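Local coordinates for putative oxidoreductase molybdopterin-binding subunit (PDB 4ZOH), which binds the pterin cytosine dinucleotide form of the molybdenum cofactor and probably carries out an oxidoreductase reaction of the aldehyde oxidase and xanthine dehydrogenase type, at residues P564-Y568 / G666-I670; V591-V597 / W653-G659; Y558-Q562 / S661-T665. All blocks are in the same frame, centred on the assembly; numbering follows the deposited sequence.

Contact 1: residues P564-Y568 / G666-I670. With MCN (pterin cytosine dinucleotide), chain D.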
loop_
_atom_site.group_PDB
_atom_site.type_symbol
_atom_site.label_atom_id
_atom_site.label_comp_id
_atom_site.label_asym_id
_atom_site.label_seq_id
_atom_site.Cartn_x
_atom_site.Cartn_y
_atom_site.Cartn_z
ATOM N N PRO A 564 0.504 37.985 14.108
ATOM C CA PRO A 564 1.710 37.149 14.166
ATOM C C PRO A 564 2.642 37.573 15.369
ATOM O O PRO A 564 2.827 38.760 15.599
ATOM C CB PRO A 564 2.405 37.434 12.819
ATOM C CG PRO A 564 1.347 38.021 11.913
ATOM C CD PRO A 564 0.117 38.352 12.725
ATOM N N THR A 565 3.147 36.612 16.137
ATOM C CA THR A 565 4.116 36.853 17.204
ATOM C C THR A 565 5.515 36.998 16.617
ATOM O O THR A 565 5.862 36.326 15.620
ATOM C CB THR A 565 4.051 35.751 18.253
ATOM O OG1 THR A 565 4.734 36.163 19.442
ATOM C CG2 THR A 565 4.633 34.393 17.723
ATOM N N THR A 566 6.320 37.892 17.208
ATOM C CA THR A 566 7.567 38.352 16.551
ATOM C C THR A 566 8.854 37.991 17.346
ATOM O O THR A 566 9.106 38.612 18.386
ATOM C CB THR A 566 7.520 39.887 16.314
ATOM O OG1 THR A 566 7.361 40.554 17.594
ATOM C CG2 THR A 566 6.328 40.282 15.335
ATOM N N PRO A 567 9.646 36.952 16.906
ATOM C CA PRO A 567 10.963 36.745 17.562
ATOM C C PRO A 567 11.935 37.728 16.962
ATOM O O PRO A 567 11.630 38.335 15.931
ATOM C CB PRO A 567 11.357 35.330 17.122
ATOM C CG PRO A 567 10.750 35.207 15.744
ATOM C CD PRO A 567 9.378 35.874 15.919
ATOM N N TYR A 568 13.115 37.832 17.562
ATOM C CA TYR A 568 14.155 38.761 17.127
ATOM C C TYR A 568 15.488 38.204 17.625
ATOM O O TYR A 568 15.528 37.374 18.545
ATOM C CB TYR A 568 13.897 40.185 17.736
ATOM C CG TYR A 568 13.792 40.168 19.264
ATOM C CD1 TYR A 568 14.908 40.486 20.072
ATOM C CD2 TYR A 568 12.606 39.776 19.905
ATOM C CE1 TYR A 568 14.794 40.463 21.466
ATOM C CE2 TYR A 568 12.499 39.724 21.287
ATOM C CZ TYR A 568 13.609 40.055 22.065
ATOM O OH TYR A 568 13.519 39.972 23.434
ATOM N N GLY A 666 3.277 30.045 24.881
ATOM C CA GLY A 666 4.289 31.133 25.048
ATOM C C GLY A 666 5.385 31.235 23.986
ATOM O O GLY A 666 6.243 32.160 24.008
ATOM N N SER A 667 5.364 30.306 23.022
ATOM C CA SER A 667 6.435 30.177 22.023
ATOM C C SER A 667 6.222 31.050 20.770
ATOM O O SER A 667 5.102 31.354 20.406
ATOM C CB SER A 667 6.485 28.695 21.570
ATOM O OG SER A 667 5.330 28.359 20.784
ATOM N N LYS A 668 7.303 31.407 20.093
ATOM C CA LYS A 668 7.277 32.033 18.801
ATOM C C LYS A 668 8.042 31.083 17.880
ATOM O O LYS A 668 8.820 30.232 18.371
ATOM C CB LYS A 668 7.998 33.422 18.828
ATOM C CG LYS A 668 7.526 34.271 20.024
ATOM C CD LYS A 668 8.048 35.718 19.988
ATOM C CE LYS A 668 7.488 36.579 21.147
ATOM N NZ LYS A 668 7.891 38.003 20.824
ATOM N N GLY A 669 7.888 31.281 16.559
ATOM C CA GLY A 669 8.556 30.445 15.609
ATOM C C GLY A 669 10.005 30.728 15.366
ATOM O O GLY A 669 10.443 31.910 15.296
ATOM N N ILE A 670 10.759 29.652 15.154
ATOM C CA ILE A 670 12.148 29.754 14.775
ATOM C C ILE A 670 12.444 29.062 13.433
ATOM O O ILE A 670 13.595 29.134 12.895
ATOM C CB ILE A 670 13.031 29.070 15.893
ATOM C CG1 ILE A 670 14.512 29.526 15.763
ATOM C CG2 ILE A 670 12.944 27.516 15.768
ATOM C CD1 ILE A 670 15.409 29.286 16.981
HETATM N N1 MCN D . 10.760 25.089 18.513
HETATM C C2 MCN D . 10.789 25.113 19.898
HETATM N N3 MCN D . 10.516 26.258 20.599
HETATM C C4 MCN D . 10.218 27.412 19.884
HETATM C C5 MCN D . 10.188 27.404 18.490
HETATM C C6 MCN D . 10.437 26.224 17.789
HETATM O O2 MCN D . 11.048 24.115 20.578
HETATM N N4 MCN D . 9.958 28.502 20.573
HETATM C "C1'" MCN D . 11.041 23.813 17.853
HETATM C C2D MCN D . 9.728 23.066 17.607
HETATM O "O2'" MCN D . 9.407 22.173 18.630
HETATM C "C3'" MCN D . 10.046 22.243 16.387
HETATM C C4D MCN D . 10.728 23.272 15.584
HETATM O O4D MCN D . 11.571 24.017 16.565
HETATM O "O3'" MCN D . 10.905 21.185 16.640
HETATM C "C5'" MCN D . 9.439 23.931 15.131
HETATM O "O5'" MCN D . 9.655 25.108 14.602
HETATM P PA MCN D . 8.467 26.171 14.291
HETATM O O1A MCN D . 7.165 25.983 14.895
HETATM O O2A MCN D . 9.270 27.419 14.529
HETATM O O3A MCN D . 8.493 25.947 12.619
HETATM P PB MCN D . 7.627 24.783 11.911
HETATM O O1B MCN D . 6.247 25.355 11.627
HETATM O O2B MCN D . 7.634 23.479 12.579
HETATM O O3B MCN D . 8.454 24.634 10.633
HETATM C C10 MCN D . 8.219 25.403 9.421
HETATM C "C9'" MCN D . 9.509 25.995 8.909
HETATM C "C8'" MCN D . 9.391 26.540 7.585
HETATM S "S8'" MCN D . 8.156 27.741 7.235
HETATM C "C7'" MCN D . 10.284 26.257 6.596
HETATM S "S7'" MCN D . 10.243 27.033 4.991
HETATM C "C6'" MCN D . 11.431 25.398 6.814
HETATM C C7 MCN D . 11.718 25.254 8.346
HETATM O "O9'" MCN D . 10.483 24.957 8.966
HETATM N "N5'" MCN D . 11.325 24.107 6.137
HETATM C C4A MCN D . 11.934 22.928 6.613
HETATM N "N8'" MCN D . 12.668 24.125 8.588
HETATM C C4B MCN D . 12.637 22.979 7.850
HETATM N "N1'" MCN D . 13.281 21.918 8.344
HETATM C "C2'" MCN D . 13.225 20.763 7.685
HETATM N "N2'" MCN D . 13.852 19.731 8.207
HETATM N "N3'" MCN D . 12.545 20.617 6.430
HETATM C "C4'" MCN D . 11.891 21.732 5.856
HETATM O "O4'" MCN D . 11.301 21.618 4.743
#
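Lys668 reaches obliquely across Thr565, Thr566 and Pro567, and its CB, CG, CD and CE pass over Thr565 in turn before NZ arrives at Thr566. CB sits 3.7 Å from Thr565 CG2 and also comes within packing distance of Pro567 CD. At CG the neighbour becomes both branches of Thr565, the hydroxyl OG1 at 3.4 Å and the methyl CG2 slightly farther off. CD continues past the same hydroxyl and comes to 3.5 Å from Thr566 O, and CE, still beside Thr565, lies 3.3 Å from its OG1. The Lys668 chain is fully extended beyond CG (chi2 -172°), which carries Lys668 NZ across the loop to Thr566 O, where it donates a hydrogen bond of 2.8 Å. The ammonium approaches that carbonyl from above its plane, 56° out of it. NZ also forms a salt bridge with Asp381 OD1 and a hydrogen bond to Ser382 O, while the carboxylate of Asp381 is hydrogen-bonded to the hydroxyls of Thr565 and Thr566 as well. Next to the lysine, Pro567 rests its ring against the backbone of Gly669, with CG 3.3 Å from Gly669 O, and Thr415 OG1 ties the two loops further by hydrogen-bonding to both Thr565 O and Gly669 N.

The far side of the 666-670 loop faces the cofactor. Lys668 O accepts a hydrogen bond of 3.0 Å from N4 of the cytosine, and Ile670 N donates one to the phosphate oxygen O2A. The lysine thus has its backbone on the cofactor and its charged end in a buried polar site. Set among Asp381 and the carbonyl oxygens of Thr566 and Ser382, the ammonium is probably compensated electrostatically, which would favour its protonated form.

Contact 2: residues V591-V597 / W653-G659. With MCN (pterin cytosine dinucleotide), chain D.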
loop_
_atom_site.group_PDB
_atom_site.type_symbol
_atom_site.label_atom_id
_atom_site.label_comp_id
_atom_site.label_asym_id
_atom_site.label_seq_id
_atom_site.Cartn_x
_atom_site.Cartn_y
_atom_site.Cartn_z
ATOM N N VAL A 591 22.167 34.716 18.574
ATOM C CA VAL A 591 21.447 34.906 19.837
ATOM C C VAL A 591 20.005 35.180 19.500
ATOM O O VAL A 591 19.737 36.225 18.937
ATOM C CB VAL A 591 22.081 36.050 20.692
ATOM C CG1 VAL A 591 21.258 36.221 21.974
ATOM C CG2 VAL A 591 23.520 35.687 21.055
ATOM N N ASP A 592 19.071 34.315 19.887
ATOM C CA ASP A 592 17.663 34.474 19.478
ATOM C C ASP A 592 16.702 34.623 20.644
ATOM O O ASP A 592 16.879 34.031 21.728
ATOM C CB ASP A 592 17.205 33.248 18.658
ATOM C CG ASP A 592 17.940 33.101 17.307
ATOM O OD1 ASP A 592 18.339 34.089 16.673
ATOM O OD2 ASP A 592 18.161 31.934 16.873
ATOM N N ASP A 593 15.624 35.358 20.437
ATOM C CA ASP A 593 14.579 35.284 21.443
ATOM C C ASP A 593 13.318 34.809 20.736
ATOM O O ASP A 593 12.701 35.562 19.972
ATOM C CB ASP A 593 14.369 36.621 22.169
ATOM C CG ASP A 593 13.239 36.568 23.221
ATOM O OD1 ASP A 593 12.512 35.536 23.310
ATOM O OD2 ASP A 593 13.028 37.565 23.967
ATOM N N VAL A 594 12.955 33.560 20.997
ATOM C CA VAL A 594 11.806 32.940 20.336
ATOM C C VAL A 594 10.720 32.580 21.308
ATOM O O VAL A 594 9.902 31.649 21.066
ATOM C CB VAL A 594 12.200 31.727 19.413
ATOM C CG1 VAL A 594 12.914 32.223 18.162
ATOM C CG2 VAL A 594 13.024 30.658 20.161
ATOM N N GLY A 595 10.646 33.353 22.398
ATOM C CA GLY A 595 9.656 33.055 23.433
ATOM C C GLY A 595 10.040 31.779 24.182
ATOM O O GLY A 595 11.221 31.356 24.134
ATOM N N THR A 596 9.071 31.169 24.890
ATOM C CA THR A 596 9.278 29.818 25.453
ATOM C C THR A 596 9.881 28.851 24.420
ATOM O O THR A 596 9.322 28.720 23.308
ATOM C CB THR A 596 7.980 29.260 26.005
ATOM O OG1 THR A 596 7.301 30.322 26.674
ATOM C CG2 THR A 596 8.227 28.046 26.992
ATOM N N VAL A 597 11.025 28.230 24.760
ATOM C CA VAL A 597 11.611 27.207 23.921
ATOM C C VAL A 597 11.058 25.863 24.382
ATOM O O VAL A 597 11.287 25.426 25.515
ATOM C CB VAL A 597 13.148 27.259 23.886
ATOM C CG1 VAL A 597 13.716 26.178 22.963
ATOM C CG2 VAL A 597 13.628 28.619 23.386
ATOM N N TRP A 653 24.610 28.439 19.203
ATOM C CA TRP A 653 23.298 28.958 19.300
ATOM C C TRP A 653 22.933 29.210 20.755
ATOM O O TRP A 653 23.050 28.320 21.599
ATOM C CB TRP A 653 22.307 27.966 18.642
ATOM C CG TRP A 653 20.870 28.471 18.740
ATOM C CD1 TRP A 653 20.297 29.501 17.993
ATOM C CD2 TRP A 653 19.843 27.991 19.608
ATOM N NE1 TRP A 653 18.981 29.658 18.345
ATOM C CE2 TRP A 653 18.673 28.764 19.339
ATOM C CE3 TRP A 653 19.783 26.979 20.592
ATOM C CZ2 TRP A 653 17.482 28.549 19.996
ATOM C CZ3 TRP A 653 18.620 26.793 21.263
ATOM C CH2 TRP A 653 17.458 27.574 20.975
ATOM N N TYR A 654 22.478 30.428 21.028
ATOM C CA TYR A 654 21.928 30.796 22.351
ATOM C C TYR A 654 20.493 31.400 22.300
ATOM O O TYR A 654 20.109 32.088 21.352
ATOM C CB TYR A 654 22.848 31.799 23.079
ATOM C CG TYR A 654 24.297 31.391 23.085
ATOM C CD1 TYR A 654 24.801 30.522 24.099
ATOM C CD2 TYR A 654 25.176 31.881 22.112
ATOM C CE1 TYR A 654 26.190 30.179 24.126
ATOM C CE2 TYR A 654 26.529 31.537 22.112
ATOM C CZ TYR A 654 27.031 30.682 23.133
ATOM O OH TYR A 654 28.352 30.318 23.106
ATOM N N TYR A 655 19.703 31.149 23.321
ATOM C CA TYR A 655 18.426 31.817 23.350
ATOM C C TYR A 655 18.234 32.578 24.646
ATOM O O TYR A 655 18.875 32.229 25.622
ATOM C CB TYR A 655 17.304 30.842 23.121
ATOM C CG TYR A 655 17.140 29.773 24.176
ATOM C CD1 TYR A 655 16.149 29.882 25.164
ATOM C CD2 TYR A 655 17.954 28.613 24.159
ATOM C CE1 TYR A 655 15.979 28.867 26.108
ATOM C CE2 TYR A 655 17.811 27.605 25.093
ATOM C CZ TYR A 655 16.844 27.734 26.068
ATOM O OH TYR A 655 16.714 26.701 26.969
ATOM N N GLU A 656 17.391 33.617 24.614
ATOM C CA GLU A 656 16.949 34.337 25.828
ATOM C C GLU A 656 15.455 34.416 25.757
ATOM O O GLU A 656 14.919 34.630 24.669
ATOM C CB GLU A 656 17.528 35.756 25.889
ATOM C CG GLU A 656 19.052 35.839 25.723
ATOM C CD GLU A 656 19.848 35.462 27.000
ATOM O OE1 GLU A 656 19.330 35.633 28.132
ATOM O OE2 GLU A 656 21.016 35.009 26.868
ATOM N N ILE A 657 14.773 34.200 26.875
ATOM C CA ILE A 657 13.350 34.362 26.914
ATOM C C ILE A 657 13.025 35.676 27.639
ATOM O O ILE A 657 12.817 35.685 28.871
ATOM C CB ILE A 657 12.692 33.153 27.590
ATOM C CG1 ILE A 657 13.198 31.861 26.942
ATOM C CG2 ILE A 657 11.164 33.314 27.651
ATOM C CD1 ILE A 657 12.837 30.580 27.692
ATOM N N LEU A 658 12.987 36.771 26.874
ATOM C CA LEU A 658 12.583 38.122 27.387
ATOM C C LEU A 658 11.136 38.441 26.959
ATOM O O LEU A 658 10.425 39.207 27.614
ATOM C CB LEU A 658 13.510 39.193 26.796
ATOM C CG LEU A 658 15.014 38.885 26.792
ATOM C CD1 LEU A 658 15.819 39.979 26.112
ATOM C CD2 LEU A 658 15.475 38.663 28.262
ATOM N N GLY A 659 10.693 37.858 25.850
ATOM C CA GLY A 659 9.337 38.098 25.320
ATOM C C GLY A 659 8.701 36.792 24.872
ATOM O O GLY A 659 9.216 36.170 23.960
HETATM N N1 MCN D . 10.760 25.089 18.513
HETATM C C2 MCN D . 10.789 25.113 19.898
HETATM N N3 MCN D . 10.516 26.258 20.599
HETATM C C4 MCN D . 10.218 27.412 19.884
HETATM C C5 MCN D . 10.188 27.404 18.490
HETATM C C6 MCN D . 10.437 26.224 17.789
HETATM O O2 MCN D . 11.048 24.115 20.578
HETATM N N4 MCN D . 9.958 28.502 20.573
HETATM C "C1'" MCN D . 11.041 23.813 17.853
HETATM C C2D MCN D . 9.728 23.066 17.607
HETATM O "O2'" MCN D . 9.407 22.173 18.630
HETATM C "C3'" MCN D . 10.046 22.243 16.387
HETATM C C4D MCN D . 10.728 23.272 15.584
HETATM O O4D MCN D . 11.571 24.017 16.565
HETATM O "O3'" MCN D . 10.905 21.185 16.640
HETATM C "C5'" MCN D . 9.439 23.931 15.131
HETATM O "O5'" MCN D . 9.655 25.108 14.602
HETATM P PA MCN D . 8.467 26.171 14.291
HETATM O O1A MCN D . 7.165 25.983 14.895
HETATM O O2A MCN D . 9.270 27.419 14.529
HETATM O O3A MCN D . 8.493 25.947 12.619
HETATM P PB MCN D . 7.627 24.783 11.911
HETATM O O1B MCN D . 6.247 25.355 11.627
HETATM O O2B MCN D . 7.634 23.479 12.579
HETATM O O3B MCN D . 8.454 24.634 10.633
HETATM C C10 MCN D . 8.219 25.403 9.421
HETATM C "C9'" MCN D . 9.509 25.995 8.909
HETATM C "C8'" MCN D . 9.391 26.540 7.585
HETATM S "S8'" MCN D . 8.156 27.741 7.235
HETATM C "C7'" MCN D . 10.284 26.257 6.596
HETATM S "S7'" MCN D . 10.243 27.033 4.991
HETATM C "C6'" MCN D . 11.431 25.398 6.814
HETATM C C7 MCN D . 11.718 25.254 8.346
HETATM O "O9'" MCN D . 10.483 24.957 8.966
HETATM N "N5'" MCN D . 11.325 24.107 6.137
HETATM C C4A MCN D . 11.934 22.928 6.613
HETATM N "N8'" MCN D . 12.668 24.125 8.588
HETATM C C4B MCN D . 12.637 22.979 7.850
HETATM N "N1'" MCN D . 13.281 21.918 8.344
HETATM C "C2'" MCN D . 13.225 20.763 7.685
HETATM N "N2'" MCN D . 13.852 19.731 8.207
HETATM N "N3'" MCN D . 12.545 20.617 6.430
HETATM C "C4'" MCN D . 11.891 21.732 5.856
HETATM O "O4'" MCN D . 11.301 21.618 4.743
HETATM O O HOH W 1 10.614 37.041 21.731
HETATM O O HOH W 2 13.753 32.359 23.410
#
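Asp592 and Trp653 meet where strands 583-593 and 651-655 run side by side in parallel. The indole NE1 donates to Asp592 OD2 (2.8 Å), which lies in the ring plane but is approached on its anti side, somewhat out of the carboxylate plane. The other oxygen, OD1, is hydrogen-bonded to His571. Asp592 bridges the residues either side of Tyr655, as a parallel pair does: its N donates to Tyr654 O, and its O accepts from Glu656 N.

At the end of its strand, Asp593 accepts through both carboxylate oxygens. Its OD1 takes the N-H of Gly595 at 3.0 Å, closing an Asx turn. OD2 accepts from Leu658 N, which comes from above the carboxylate plane at 3.0 Å, and more weakly from Gly659 N; a weak hydrogen bond also joins it to Tyr568 OH. One water donates to both Asp593 O and Gly659 O. A second accepts from Val594 N and lies 2.8 Å from Glu656 O.

Val597 CG2 lies over one face of the Tyr655 ring in a CH-pi contact. On the cofactor side, N4 of the cytosine donates to Thr596 O at 2.8 Å and weakly to Val594 O.

Helix 600-619 links the two strands and packs against Val597 and Trp653, an arrangement typical of a beta-alpha-beta crossover, here with the turn after its first strand forming part of the dinucleotide pocket.

Contact 3: residues Y558-Q562 / S661-T665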
loop_
_atom_site.group_PDB
_atom_site.type_symbol
_atom_site.label_atom_id
_atom_site.label_comp_id
_atom_site.label_asym_id
_atom_site.label_seq_id
_atom_site.Cartn_x
_atom_site.Cartn_y
_atom_site.Cartn_z
ATOM N N TYR A 558 -7.866 25.586 17.766
ATOM C CA TYR A 558 -7.332 26.823 18.306
ATOM C C TYR A 558 -7.416 27.909 17.233
ATOM O O TYR A 558 -6.660 27.906 16.277
ATOM C CB TYR A 558 -5.869 26.600 18.821
ATOM C CG TYR A 558 -5.217 27.863 19.369
ATOM C CD1 TYR A 558 -5.677 28.458 20.588
ATOM C CD2 TYR A 558 -4.164 28.477 18.688
ATOM C CE1 TYR A 558 -5.080 29.624 21.092
ATOM C CE2 TYR A 558 -3.584 29.660 19.187
ATOM C CZ TYR A 558 -4.050 30.210 20.391
ATOM O OH TYR A 558 -3.485 31.326 20.881
ATOM N N ASN A 559 -8.409 28.784 17.353
ATOM C CA ASN A 559 -8.591 29.902 16.411
ATOM C C ASN A 559 -7.543 30.965 16.766
ATOM O O ASN A 559 -7.280 31.193 17.905
ATOM C CB ASN A 559 -10.039 30.440 16.434
ATOM C CG ASN A 559 -10.553 30.670 17.859
ATOM O OD1 ASN A 559 -10.397 29.809 18.744
ATOM N ND2 ASN A 559 -11.186 31.834 18.097
ATOM N N VAL A 560 -6.876 31.534 15.793
ATOM C CA VAL A 560 -5.788 32.495 16.110
ATOM C C VAL A 560 -6.365 33.931 16.095
ATOM O O VAL A 560 -6.606 34.487 15.030
ATOM C CB VAL A 560 -4.613 32.352 15.130
ATOM C CG1 VAL A 560 -3.539 33.454 15.337
ATOM C CG2 VAL A 560 -4.005 30.931 15.216
ATOM N N LYS A 561 -6.567 34.504 17.284
ATOM C CA LYS A 561 -7.061 35.872 17.414
ATOM C C LYS A 561 -5.955 36.934 17.393
ATOM O O LYS A 561 -6.205 38.046 17.003
ATOM C CB LYS A 561 -7.959 35.999 18.650
ATOM C CG LYS A 561 -9.307 35.354 18.423
ATOM C CD LYS A 561 -9.866 34.737 19.698
ATOM C CE LYS A 561 -11.358 35.033 19.865
ATOM N NZ LYS A 561 -11.791 34.665 21.242
ATOM N N GLN A 562 -4.720 36.573 17.724
ATOM C CA GLN A 562 -3.653 37.555 17.870
ATOM C C GLN A 562 -2.964 37.741 16.550
ATOM O O GLN A 562 -3.008 36.870 15.679
ATOM C CB GLN A 562 -2.641 37.137 18.960
ATOM C CG GLN A 562 -3.245 36.737 20.306
ATOM C CD GLN A 562 -3.761 35.297 20.315
ATOM O OE1 GLN A 562 -4.006 34.633 19.246
ATOM N NE2 GLN A 562 -3.950 34.790 21.508
ATOM N N SER A 661 5.069 34.775 23.503
ATOM C CA SER A 661 3.979 35.077 22.593
ATOM C C SER A 661 2.716 35.134 23.443
ATOM O O SER A 661 2.726 34.689 24.592
ATOM C CB SER A 661 3.883 33.970 21.520
ATOM O OG SER A 661 3.275 32.856 22.110
ATOM N N PRO A 662 1.606 35.675 22.910
ATOM C CA PRO A 662 0.367 35.563 23.751
ATOM C C PRO A 662 -0.282 34.154 23.753
ATOM O O PRO A 662 -1.269 33.930 24.451
ATOM C CB PRO A 662 -0.596 36.601 23.147
ATOM C CG PRO A 662 -0.020 36.950 21.784
ATOM C CD PRO A 662 1.446 36.589 21.759
ATOM N N HIS A 663 0.263 33.212 22.988
ATOM C CA HIS A 663 -0.385 31.891 22.839
ATOM C C HIS A 663 -0.149 31.003 24.067
ATOM O O HIS A 663 0.842 31.187 24.796
ATOM C CB HIS A 663 0.152 31.215 21.552
ATOM C CG HIS A 663 -0.042 32.065 20.322
ATOM N ND1 HIS A 663 -1.291 32.332 19.779
ATOM C CD2 HIS A 663 0.848 32.751 19.569
ATOM C CE1 HIS A 663 -1.147 33.095 18.700
ATOM N NE2 HIS A 663 0.141 33.383 18.570
ATOM N N PRO A 664 -1.032 30.018 24.285
ATOM C CA PRO A 664 -0.896 29.148 25.457
ATOM C C PRO A 664 0.465 28.435 25.561
ATOM O O PRO A 664 0.826 28.001 26.636
ATOM C CB PRO A 664 -2.031 28.098 25.292
ATOM C CG PRO A 664 -3.033 28.770 24.419
ATOM C CD PRO A 664 -2.295 29.801 23.564
ATOM N N THR A 665 1.221 28.325 24.482
ATOM C CA THR A 665 2.537 27.703 24.589
ATOM C C THR A 665 3.575 28.742 25.045
ATOM O O THR A 665 4.635 28.343 25.504
ATOM C CB THR A 665 3.012 27.082 23.256
ATOM O OG1 THR A 665 3.085 28.127 22.274
ATOM C CG2 THR A 665 2.024 26.008 22.805
#
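Tyr558 and His663 join the end of strand 553-559 to an ST turn in the loop that follows strand 651-655. Their polar atoms make the one hydrogen bond between the two segments, 2.7 Å from Tyr558 OH to His663 ND1. Each partner lies at the edge of the other's ring, close to its plane, and, with the planes 78° apart, the rings meet rim to rim and neither covers the other's face. Tyr558 swings its ring out to the loop by placing CG opposite the backbone nitrogen (chi1 178°). Pro664 meets the tyrosine from the opposite direction, with CD 3.3 Å from Tyr558 OH and 3.6 Å from CZ.

Gln562 supplies a second patch of contact. Its chain, bent at chi2, runs past Pro662 in the opposite sense, with Gln562 CG 3.6 Å from Pro662 CG. The carboxamide then lies beside the imidazole, its plane turned 68° from that of the ring. Val560 adds a looser apolar touch, CG1 lying 4.1 Å from His663 CE1.

The next shell sets the histidine in place. Ser661 OG accepts from His663 N at 3.2 Å, which closes the ST turn, and Ser661 OG is also hydrogen-bonded to Ser667 O in the loop beside the cofactor. Helix 486-512 packs behind, with Thr488 against His663 and Ser492 against Pro664, while backbone bonds from Tyr558 to Glu421 and from Val560 to Pro419 hold the strand side. The contact is structural packing: the nearest atoms of the His663 side chain and the pterin cytosine dinucleotide are about 10 Å apart. On the glutamine side, the nearest approach to this ring is that of Gln562 OE1 to His663 CE1, at 3.3 Å.

In the fold
Contact 1 is buried throughout, whereas contacts 2 and 3 are partly exposed. The same chain region, from strand 651-655 toward helix 673-688, supplies the second segment of all three. Contacts 1 and 2 touch each other and both bind the cytosine amino group, contact 1 the phosphate too; Lys668 N and Val594 O join them by a probable hydrogen bond. Their chemistry differs: a buried charge in contact 1, strand pairing with carboxylates and waters in contact 2. Contact 3 lies apart from the cofactor and relies on a single side-chain hydrogen bond and proline packing. Along the chain contact 2 is nested within the loops closed by the other two.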